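Local coordinates for virulence factor (Pectobacterium carotovorum, PDB 2W3Y), which acts as a virulence factor of a Drosophila pathogen, carries an S-linked palmitoyl chain and binds to lipid vesicles, at residues L66-V71 / D259-D264; S128-A133 / T142-F147. One frame throughout, in Å; residues are numbered along the deposited sequence.

The two contacts lie on different helical layers of one fold, about 15 Å apart between centres, and strand 262-266 ties them together. In contact 1 helix 57-81 reaches the residues that lead into this strand, which runs parallel to strand 40-49 in the large mixed sheet. Contact 2 joins helix 125-134 to the start of helix 142-159, beside the palmitoyl chain. Along the chain it is nested inside the loop that contact 1 closes, so a local helix pair sits within a long-range closure. The contacts touch where F262 packs against F144 and F147. Strand 262-266 and the residues leading into it thus connect the helix carrying E68 with the helix pair of contact 2, whose helix 125-134 lines the acyl chain.

Contact 1 (L66-V71 / D259-D264)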
ATOM      1  N   LEU A  66      12.285   4.689  -2.159  1.00 25.60           N
ATOM      2  CA  LEU A  66      11.669   5.826  -1.462  1.00 25.21           C
ATOM      3  C   LEU A  66      10.263   5.527  -0.919  1.00 24.63           C
ATOM      4  O   LEU A  66       9.950   5.846   0.235  1.00 24.58           O
ATOM      5  CB  LEU A  66      11.613   7.041  -2.382  1.00 25.33           C
ATOM      6  CG  LEU A  66      12.935   7.754  -2.687  1.00 25.93           C
ATOM      7  CD1 LEU A  66      12.723   8.801  -3.799  1.00 28.50           C
ATOM      8  CD2 LEU A  66      13.536   8.397  -1.425  1.00 26.25           C
ATOM      9  N   MET A  67       9.422   4.919  -1.753  1.00 23.87           N
ATOM     10  CA  MET A  67       8.039   4.657  -1.352  1.00 23.17           C
ATOM     11  C   MET A  67       7.946   3.612  -0.227  1.00 23.03           C
ATOM     12  O   MET A  67       7.142   3.781   0.701  1.00 22.22           O
ATOM     13  CB  MET A  67       7.178   4.275  -2.565  1.00 22.93           C
ATOM     14  CG  MET A  67       6.822   5.438  -3.513  1.00 24.91           C
ATOM     15  SD  MET A  67       5.971   6.888  -2.804  1.00 22.49           S
ATOM     16  CE  MET A  67       7.289   7.955  -2.257  1.00 26.25           C
ATOM     17  N   GLU A  68       8.770   2.551  -0.295  1.00 22.60           N
ATOM     18  CA  GLU A  68       8.809   1.541   0.788  1.00 23.11           C
ATOM     19  C   GLU A  68       9.236   2.178   2.128  1.00 22.48           C
ATOM     20  O   GLU A  68       8.742   1.807   3.205  1.00 21.70           O
ATOM     21  CB  GLU A  68       9.700   0.343   0.436  1.00 23.53           C
ATOM     22  CG  GLU A  68       9.190  -0.481  -0.767  1.00 25.20           C
ATOM     23  CD  GLU A  68       9.737  -1.916  -0.851  1.00 25.30           C
ATOM     24  OE1 GLU A  68      10.562  -2.344   0.000  1.00 29.45           O
ATOM     25  OE2 GLU A  68       9.310  -2.645  -1.783  1.00 28.14           O
ATOM     26  N   ARG A  69      10.138   3.151   2.046  1.00 21.45           N
ATOM     27  CA  ARG A  69      10.585   3.888   3.223  1.00 22.04           C
ATOM     28  C   ARG A  69       9.484   4.781   3.798  1.00 21.14           C
ATOM     29  O   ARG A  69       9.323   4.844   5.020  1.00 21.67           O
ATOM     30  CB  ARG A  69      11.834   4.712   2.903  1.00 22.49           C
ATOM     31  CG  ARG A  69      13.080   3.841   2.666  1.00 25.24           C
ATOM     32  CD  ARG A  69      14.295   4.702   2.347  1.00 29.37           C
ATOM     33  NE  ARG A  69      14.877   5.219   3.586  1.00 34.42           N
ATOM     34  CZ  ARG A  69      15.869   6.105   3.665  1.00 34.73           C
ATOM     35  NH1 ARG A  69      16.419   6.613   2.564  1.00 35.85           N
ATOM     36  NH2 ARG A  69      16.309   6.484   4.861  1.00 34.13           N
ATOM     37  N   PHE A  70       8.742   5.456   2.917  1.00 20.80           N
ATOM     38  CA  PHE A  70       7.567   6.253   3.310  1.00 21.28           C
ATOM     39  C   PHE A  70       6.470   5.387   3.951  1.00 21.07           C
ATOM     40  O   PHE A  70       5.878   5.769   4.970  1.00 21.17           O
ATOM     41  CB  PHE A  70       7.012   7.045   2.120  1.00 21.64           C
ATOM     42  CG  PHE A  70       7.613   8.436   1.962  1.00 22.79           C
ATOM     43  CD1 PHE A  70       7.397   9.422   2.926  1.00 24.07           C
ATOM     44  CD2 PHE A  70       8.373   8.754   0.829  1.00 23.02           C
ATOM     45  CE1 PHE A  70       7.939  10.704   2.775  1.00 25.96           C
ATOM     46  CE2 PHE A  70       8.927  10.026   0.659  1.00 23.86           C
ATOM     47  CZ  PHE A  70       8.716  11.006   1.629  1.00 24.72           C
ATOM     48  N   VAL A  71       6.219   4.213   3.367  1.00 20.22           N
ATOM     49  CA  VAL A  71       5.254   3.264   3.944  1.00 20.74           C
ATOM     50  C   VAL A  71       5.659   2.827   5.357  1.00 20.18           C
ATOM     51  O   VAL A  71       4.815   2.848   6.273  1.00 20.93           O
ATOM     52  CB  VAL A  71       4.968   2.025   2.978  1.00 19.96           C
ATOM     53  CG1 VAL A  71       4.111   0.948   3.683  1.00 20.82           C
ATOM     54  CG2 VAL A  71       4.287   2.498   1.695  1.00 20.57           C
ATOM     55  N   ASP A 259       5.750 -10.507   7.192  1.00 29.39           N
ATOM     56  CA  ASP A 259       5.087 -11.711   6.710  1.00 29.65           C
ATOM     57  C   ASP A 259       4.017 -11.410   5.642  1.00 28.02           C
ATOM     58  O   ASP A 259       3.749 -12.252   4.784  1.00 28.76           O
ATOM     59  CB  ASP A 259       4.473 -12.496   7.888  1.00 31.35           C
ATOM     60  CG  ASP A 259       5.488 -12.795   8.988  1.00 35.03           C
ATOM     61  OD1 ASP A 259       6.047 -13.912   8.964  1.00 38.03           O
ATOM     62  OD2 ASP A 259       5.743 -11.913   9.855  1.00 38.85           O
ATOM     63  N   SER A 260       3.441 -10.207   5.663  1.00 25.61           N
ATOM     64  CA  SER A 260       2.430  -9.809   4.667  1.00 23.72           C
ATOM     65  C   SER A 260       2.977  -9.112   3.406  1.00 23.40           C
ATOM     66  O   SER A 260       2.201  -8.559   2.625  1.00 22.96           O
ATOM     67  CB  SER A 260       1.388  -8.881   5.314  1.00 24.08           C
ATOM     68  OG  SER A 260       1.977  -7.628   5.674  1.00 21.08           O
ATOM     69  N   TYR A 261       4.290  -9.117   3.209  1.00 22.25           N
ATOM     70  CA  TYR A 261       4.899  -8.341   2.116  1.00 22.90           C
ATOM     71  C   TYR A 261       4.945  -9.090   0.791  1.00 22.55           C
ATOM     72  O   TYR A 261       5.227 -10.280   0.765  1.00 22.37           O
ATOM     73  CB  TYR A 261       6.327  -7.914   2.490  1.00 22.77           C
ATOM     74  CG  TYR A 261       7.080  -7.190   1.385  1.00 23.27           C
ATOM     75  CD1 TYR A 261       6.862  -5.835   1.133  1.00 21.94           C
ATOM     76  CD2 TYR A 261       8.028  -7.868   0.599  1.00 23.49           C
ATOM     77  CE1 TYR A 261       7.575  -5.158   0.109  1.00 22.94           C
ATOM     78  CE2 TYR A 261       8.729  -7.213  -0.409  1.00 24.78           C
ATOM     79  CZ  TYR A 261       8.506  -5.868  -0.646  1.00 24.36           C
ATOM     80  OH  TYR A 261       9.219  -5.246  -1.642  1.00 26.74           O
ATOM     81  N   PHE A 262       4.671  -8.367  -0.294  1.00 23.04           N
ATOM     82  CA  PHE A 262       4.839  -8.860  -1.659  1.00 23.77           C
ATOM     83  C   PHE A 262       5.232  -7.691  -2.556  1.00 23.74           C
ATOM     84  O   PHE A 262       4.747  -6.574  -2.374  1.00 23.74           O
ATOM     85  CB  PHE A 262       3.537  -9.484  -2.174  1.00 23.74           C
ATOM     86  CG  PHE A 262       3.616 -10.011  -3.600  1.00 25.28           C
ATOM     87  CD1 PHE A 262       4.194 -11.253  -3.869  1.00 24.93           C
ATOM     88  CD2 PHE A 262       3.101  -9.265  -4.662  1.00 25.88           C
ATOM     89  CE1 PHE A 262       4.265 -11.746  -5.193  1.00 26.64           C
ATOM     90  CE2 PHE A 262       3.158  -9.752  -5.989  1.00 26.54           C
ATOM     91  CZ  PHE A 262       3.750 -10.986  -6.251  1.00 24.03           C
ATOM     92  N   ASP A 263       6.107  -7.953  -3.517  1.00 23.62           N
ATOM     93  CA  ASP A 263       6.382  -7.006  -4.589  1.00 25.19           C
ATOM     94  C   ASP A 263       6.427  -7.747  -5.910  1.00 25.32           C
ATOM     95  O   ASP A 263       6.732  -8.938  -5.948  1.00 25.36           O
ATOM     96  CB  ASP A 263       7.707  -6.279  -4.368  1.00 25.63           C
ATOM     97  CG  ASP A 263       8.905  -7.192  -4.587  1.00 29.19           C
ATOM     98  OD1 ASP A 263       9.158  -8.034  -3.704  1.00 32.22           O
ATOM     99  OD2 ASP A 263       9.578  -7.075  -5.642  1.00 31.80           O
ATOM    100  N   ASP A 264       6.129  -7.042  -7.001  1.00 26.08           N
ATOM    101  CA  ASP A 264       6.256  -7.620  -8.327  1.00 26.20           C
ATOM    102  C   ASP A 264       6.319  -6.523  -9.377  1.00 26.53           C
ATOM    103  O   ASP A 264       5.916  -5.373  -9.127  1.00 26.13           O
ATOM    104  CB  ASP A 264       5.082  -8.574  -8.615  1.00 26.61           C
ATOM    105  CG  ASP A 264       5.449  -9.699  -9.603  1.00 28.74           C
ATOM    106  OD1 ASP A 264       6.635  -9.790 -10.037  1.00 29.71           O
ATOM    107  OD2 ASP A 264       4.538 -10.493  -9.947  1.00 30.92           O
TER
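E68 of helix 57-81 reaches across to Y261, which lies just ahead of strand 262-266. E68 CB leaves the helix toward the other segment, and CG stands anti to the carbonyl carbon (chi1 -64°), from where the chain runs on extended to CD, 3.5 Å from Y261 OH. The two side chains cross at about a right angle, with the carboxylate and ring planes 77° apart. OE1 stays 3.6 Å from Y261 OH, whereas OE2 accepts the hydrogen bond from Y261 OH at 2.6 Å, near the plane of the ring and at its edge. The phenol approaches OE2 on its syn side, 21° out of the carboxylate plane. Strand 262-266 pairs in parallel with strand 40-49 in the mixed sheet, and T46 of that neighbouring strand forms a second hydrogen bond with OE2 through OG1. The closest CA atoms, of E68 and D263, are 10.4 Å apart, a distance that suits a long, extended glutamate; tyrosine meets it with a donor at the end of a rigid ring. D263 points toward the helix too, and its salt bridge with R64 probably offsets any like-charge effect between D263 and E68.

Contact 2 (S128-A133 / T142-F147); sequences SVIQFA and TGFATF. With PLM (palmitic acid), chain C.
I130 lays its end methyl over the face of the F144 ring, the central CH-pi contact between helix 125-134 and the first turns of helix 142-159. CD1 sits 3.4 Å from the ring centroid and only 9° off the ring normal. The bend at chi2 (-63°) folds this methyl over the ring while I130 CG1 settles 3.4 Å from F144 CD2 on the rim. Isoleucine suits the place because its longer branch can cover an aromatic face, and F144 (chi1 176°) carries its ring out to meet it. Apolar packing adds V129, whose CG1 lies between ring and lipid, 4.1 Å from F144 CZ and 4.0 Å from CD of the palmitoyl chain. V129 CG2 meets the same chain at C7, 3.7 Å away. Further along, F132 offers its ring edge, with CD2 3.8 Å from lipid CE, and A133 CB, small enough to let the chain end come close, is 3.7 Å from lipid CF. Beyond the pair, F266 of strand 262-266 touches both I130 and F144. No hydrogen bond joins the two segments, so they cohere through dispersion and the hydrophobic effect, and V129 makes the interhelical packing continuous with an apolar wall suited to an acyl chain.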
ATOM      1  N   SER A 128      -8.916  -9.199  -9.374  1.00 23.39           N
ATOM      2  CA  SER A 128      -9.819  -8.140  -8.929  1.00 23.59           C
ATOM      3  C   SER A 128      -9.150  -7.198  -7.936  1.00 22.65           C
ATOM      4  O   SER A 128      -9.355  -5.995  -8.023  1.00 23.11           O
ATOM      5  CB  SER A 128     -11.114  -8.705  -8.329  1.00 23.39           C
ATOM      6  OG  SER A 128     -11.733  -9.603  -9.244  1.00 26.32           O
ATOM      7  N   VAL A 129      -8.365  -7.745  -7.005  1.00 22.40           N
ATOM      8  CA  VAL A 129      -7.623  -6.926  -6.022  1.00 22.48           C
ATOM      9  C   VAL A 129      -6.601  -5.998  -6.696  1.00 21.98           C
ATOM     10  O   VAL A 129      -6.587  -4.806  -6.416  1.00 21.65           O
ATOM     11  CB  VAL A 129      -6.952  -7.785  -4.900  1.00 22.24           C
ATOM     12  CG1 VAL A 129      -6.067  -6.932  -3.994  1.00 21.96           C
ATOM     13  CG2 VAL A 129      -8.012  -8.509  -4.057  1.00 23.59           C
ATOM     14  N   ILE A 130      -5.750  -6.543  -7.570  1.00 21.76           N
ATOM     15  CA  ILE A 130      -4.733  -5.724  -8.251  1.00 22.34           C
ATOM     16  C   ILE A 130      -5.399  -4.625  -9.089  1.00 21.71           C
ATOM     17  O   ILE A 130      -4.987  -3.454  -9.049  1.00 21.20           O
ATOM     18  CB  ILE A 130      -3.748  -6.584  -9.145  1.00 22.24           C
ATOM     19  CG1 ILE A 130      -2.952  -7.595  -8.314  1.00 23.55           C
ATOM     20  CG2 ILE A 130      -2.783  -5.695  -9.954  1.00 23.57           C
ATOM     21  CD1 ILE A 130      -1.986  -6.996  -7.252  1.00 21.44           C
ATOM     22  N   GLN A 131      -6.441  -4.999  -9.830  1.00 21.19           N
ATOM     23  CA  GLN A 131      -7.091  -4.055 -10.727  1.00 21.87           C
ATOM     24  C   GLN A 131      -7.752  -2.905  -9.967  1.00 21.55           C
ATOM     25  O   GLN A 131      -7.698  -1.764 -10.422  1.00 20.71           O
ATOM     26  CB  GLN A 131      -8.065  -4.755 -11.670  1.00 21.99           C
ATOM     27  CG  GLN A 131      -7.328  -5.677 -12.642  1.00 23.17           C
ATOM     28  CD  GLN A 131      -8.192  -6.212 -13.771  1.00 28.07           C
ATOM     29  OE1 GLN A 131      -9.407  -6.412 -13.628  1.00 29.68           O
ATOM     30  NE2 GLN A 131      -7.562  -6.449 -14.910  1.00 26.82           N
ATOM     31  N   PHE A 132      -8.345  -3.226  -8.816  1.00 21.13           N
ATOM     32  CA  PHE A 132      -8.931  -2.226  -7.913  1.00 22.01           C
ATOM     33  C   PHE A 132      -7.840  -1.383  -7.233  1.00 21.69           C
ATOM     34  O   PHE A 132      -7.981  -0.186  -7.125  1.00 22.37           O
ATOM     35  CB  PHE A 132      -9.835  -2.901  -6.874  1.00 22.05           C
ATOM     36  CG  PHE A 132     -10.435  -1.943  -5.857  1.00 23.47           C
ATOM     37  CD1 PHE A 132     -11.571  -1.189  -6.171  1.00 23.84           C
ATOM     38  CD2 PHE A 132      -9.865  -1.810  -4.585  1.00 22.30           C
ATOM     39  CE1 PHE A 132     -12.137  -0.304  -5.231  1.00 24.54           C
ATOM     40  CE2 PHE A 132     -10.420  -0.919  -3.634  1.00 23.15           C
ATOM     41  CZ  PHE A 132     -11.547  -0.174  -3.958  1.00 22.81           C
ATOM     42  N   ALA A 133      -6.743  -2.016  -6.824  1.00 21.96           N
ATOM     43  CA  ALA A 133      -5.643  -1.342  -6.121  1.00 21.76           C
ATOM     44  C   ALA A 133      -4.941  -0.305  -6.993  1.00 21.33           C
ATOM     45  O   ALA A 133      -4.499   0.727  -6.491  1.00 21.13           O
ATOM     46  CB  ALA A 133      -4.628  -2.372  -5.595  1.00 21.36           C
ATOM     47  N   THR A 142      -0.326 -14.277 -11.949  1.00 25.79           N
ATOM     48  CA  THR A 142      -0.279 -15.603 -11.300  1.00 25.27           C
ATOM     49  C   THR A 142       0.653 -15.657 -10.097  1.00 25.03           C
ATOM     50  O   THR A 142       0.397 -16.425  -9.161  1.00 25.09           O
ATOM     51  CB  THR A 142       0.099 -16.760 -12.279  1.00 25.07           C
ATOM     52  OG1 THR A 142       1.382 -16.495 -12.864  1.00 24.97           O
ATOM     53  CG2 THR A 142      -0.961 -16.929 -13.360  1.00 26.10           C
ATOM     54  N   GLY A 143       1.734 -14.868 -10.133  1.00 24.57           N
ATOM     55  CA  GLY A 143       2.645 -14.730  -8.991  1.00 23.85           C
ATOM     56  C   GLY A 143       1.982 -14.121  -7.760  1.00 23.86           C
ATOM     57  O   GLY A 143       2.093 -14.660  -6.656  1.00 24.32           O
ATOM     58  N   PHE A 144       1.301 -12.990  -7.940  1.00 24.42           N
ATOM     59  CA  PHE A 144       0.507 -12.387  -6.859  1.00 23.14           C
ATOM     60  C   PHE A 144      -0.591 -13.356  -6.378  1.00 22.83           C
ATOM     61  O   PHE A 144      -0.832 -13.474  -5.168  1.00 22.51           O
ATOM     62  CB  PHE A 144      -0.092 -11.051  -7.305  1.00 23.39           C
ATOM     63  CG  PHE A 144      -1.004 -10.418  -6.286  1.00 23.52           C
ATOM     64  CD1 PHE A 144      -0.482  -9.846  -5.127  1.00 25.58           C
ATOM     65  CD2 PHE A 144      -2.382 -10.396  -6.476  1.00 23.49           C
ATOM     66  CE1 PHE A 144      -1.329  -9.259  -4.168  1.00 25.62           C
ATOM     67  CE2 PHE A 144      -3.237  -9.813  -5.516  1.00 24.87           C
ATOM     68  CZ  PHE A 144      -2.693  -9.236  -4.364  1.00 22.64           C
ATOM     69  N   ALA A 145      -1.248 -14.050  -7.316  1.00 21.98           N
ATOM     70  CA  ALA A 145      -2.282 -15.033  -6.960  1.00 22.06           C
ATOM     71  C   ALA A 145      -1.773 -16.119  -6.009  1.00 22.00           C
ATOM     72  O   ALA A 145      -2.473 -16.475  -5.048  1.00 21.80           O
ATOM     73  CB  ALA A 145      -2.952 -15.653  -8.207  1.00 22.12           C
ATOM     74  N   THR A 146      -0.571 -16.647  -6.275  1.00 21.64           N
ATOM     75  CA  THR A 146       0.078 -17.599  -5.371  1.00 21.49           C
ATOM     76  C   THR A 146       0.388 -16.959  -4.012  1.00 21.51           C
ATOM     77  O   THR A 146       0.147 -17.569  -2.961  1.00 21.25           O
ATOM     78  CB  THR A 146       1.372 -18.246  -5.990  1.00 21.68           C
ATOM     79  OG1 THR A 146       1.018 -18.995  -7.160  1.00 22.57           O
ATOM     80  CG2 THR A 146       2.054 -19.181  -5.004  1.00 19.91           C
ATOM     81  N   PHE A 147       0.914 -15.737  -4.020  1.00 21.80           N
ATOM     82  CA  PHE A 147       1.186 -15.053  -2.750  1.00 22.03           C
ATOM     83  C   PHE A 147      -0.086 -14.928  -1.885  1.00 22.29           C
ATOM     84  O   PHE A 147      -0.070 -15.227  -0.679  1.00 21.67           O
ATOM     85  CB  PHE A 147       1.768 -13.648  -2.971  1.00 22.60           C
ATOM     86  CG  PHE A 147       1.639 -12.767  -1.758  1.00 23.04           C
ATOM     87  CD1 PHE A 147       2.522 -12.914  -0.688  1.00 23.03           C
ATOM     88  CD2 PHE A 147       0.589 -11.842  -1.654  1.00 24.76           C
ATOM     89  CE1 PHE A 147       2.392 -12.136   0.460  1.00 22.37           C
ATOM     90  CE2 PHE A 147       0.442 -11.065  -0.497  1.00 23.11           C
ATOM     91  CZ  PHE A 147       1.342 -11.221   0.552  1.00 22.18           C
TER
HETATM   92  C1  PLM C1278      -7.288 -16.047  -1.431  1.00 40.12           C
HETATM   93  O2  PLM C1278      -7.551 -17.212  -1.031  1.00 38.78           O
HETATM   94  C2  PLM C1278      -8.037 -14.850  -0.859  1.00 40.54           C
HETATM   95  C3  PLM C1278      -7.182 -13.968   0.046  1.00 40.99           C
HETATM   96  C4  PLM C1278      -7.957 -12.792   0.646  1.00 41.08           C
HETATM   97  C5  PLM C1278      -8.167 -11.650  -0.348  1.00 41.48           C
HETATM   98  C6  PLM C1278      -9.388 -10.794  -0.011  1.00 41.63           C
HETATM   99  C7  PLM C1278      -9.338  -9.449  -0.733  1.00 42.45           C
HETATM  100  C8  PLM C1278     -10.724  -8.849  -0.994  1.00 42.31           C
HETATM  101  C9  PLM C1278     -10.942  -7.647  -0.076  1.00 43.95           C
HETATM  102  CA  PLM C1278     -10.994  -6.307  -0.802  1.00 43.76           C
HETATM  103  CB  PLM C1278      -9.803  -5.427  -0.441  1.00 43.42           C
HETATM  104  CC  PLM C1278      -9.531  -4.428  -1.555  1.00 42.37           C
HETATM  105  CD  PLM C1278      -8.042  -4.262  -1.823  1.00 42.06           C
HETATM  106  CE  PLM C1278      -7.635  -2.812  -1.612  1.00 41.91           C
HETATM  107  CF  PLM C1278      -6.306  -2.497  -2.284  1.00 41.75           C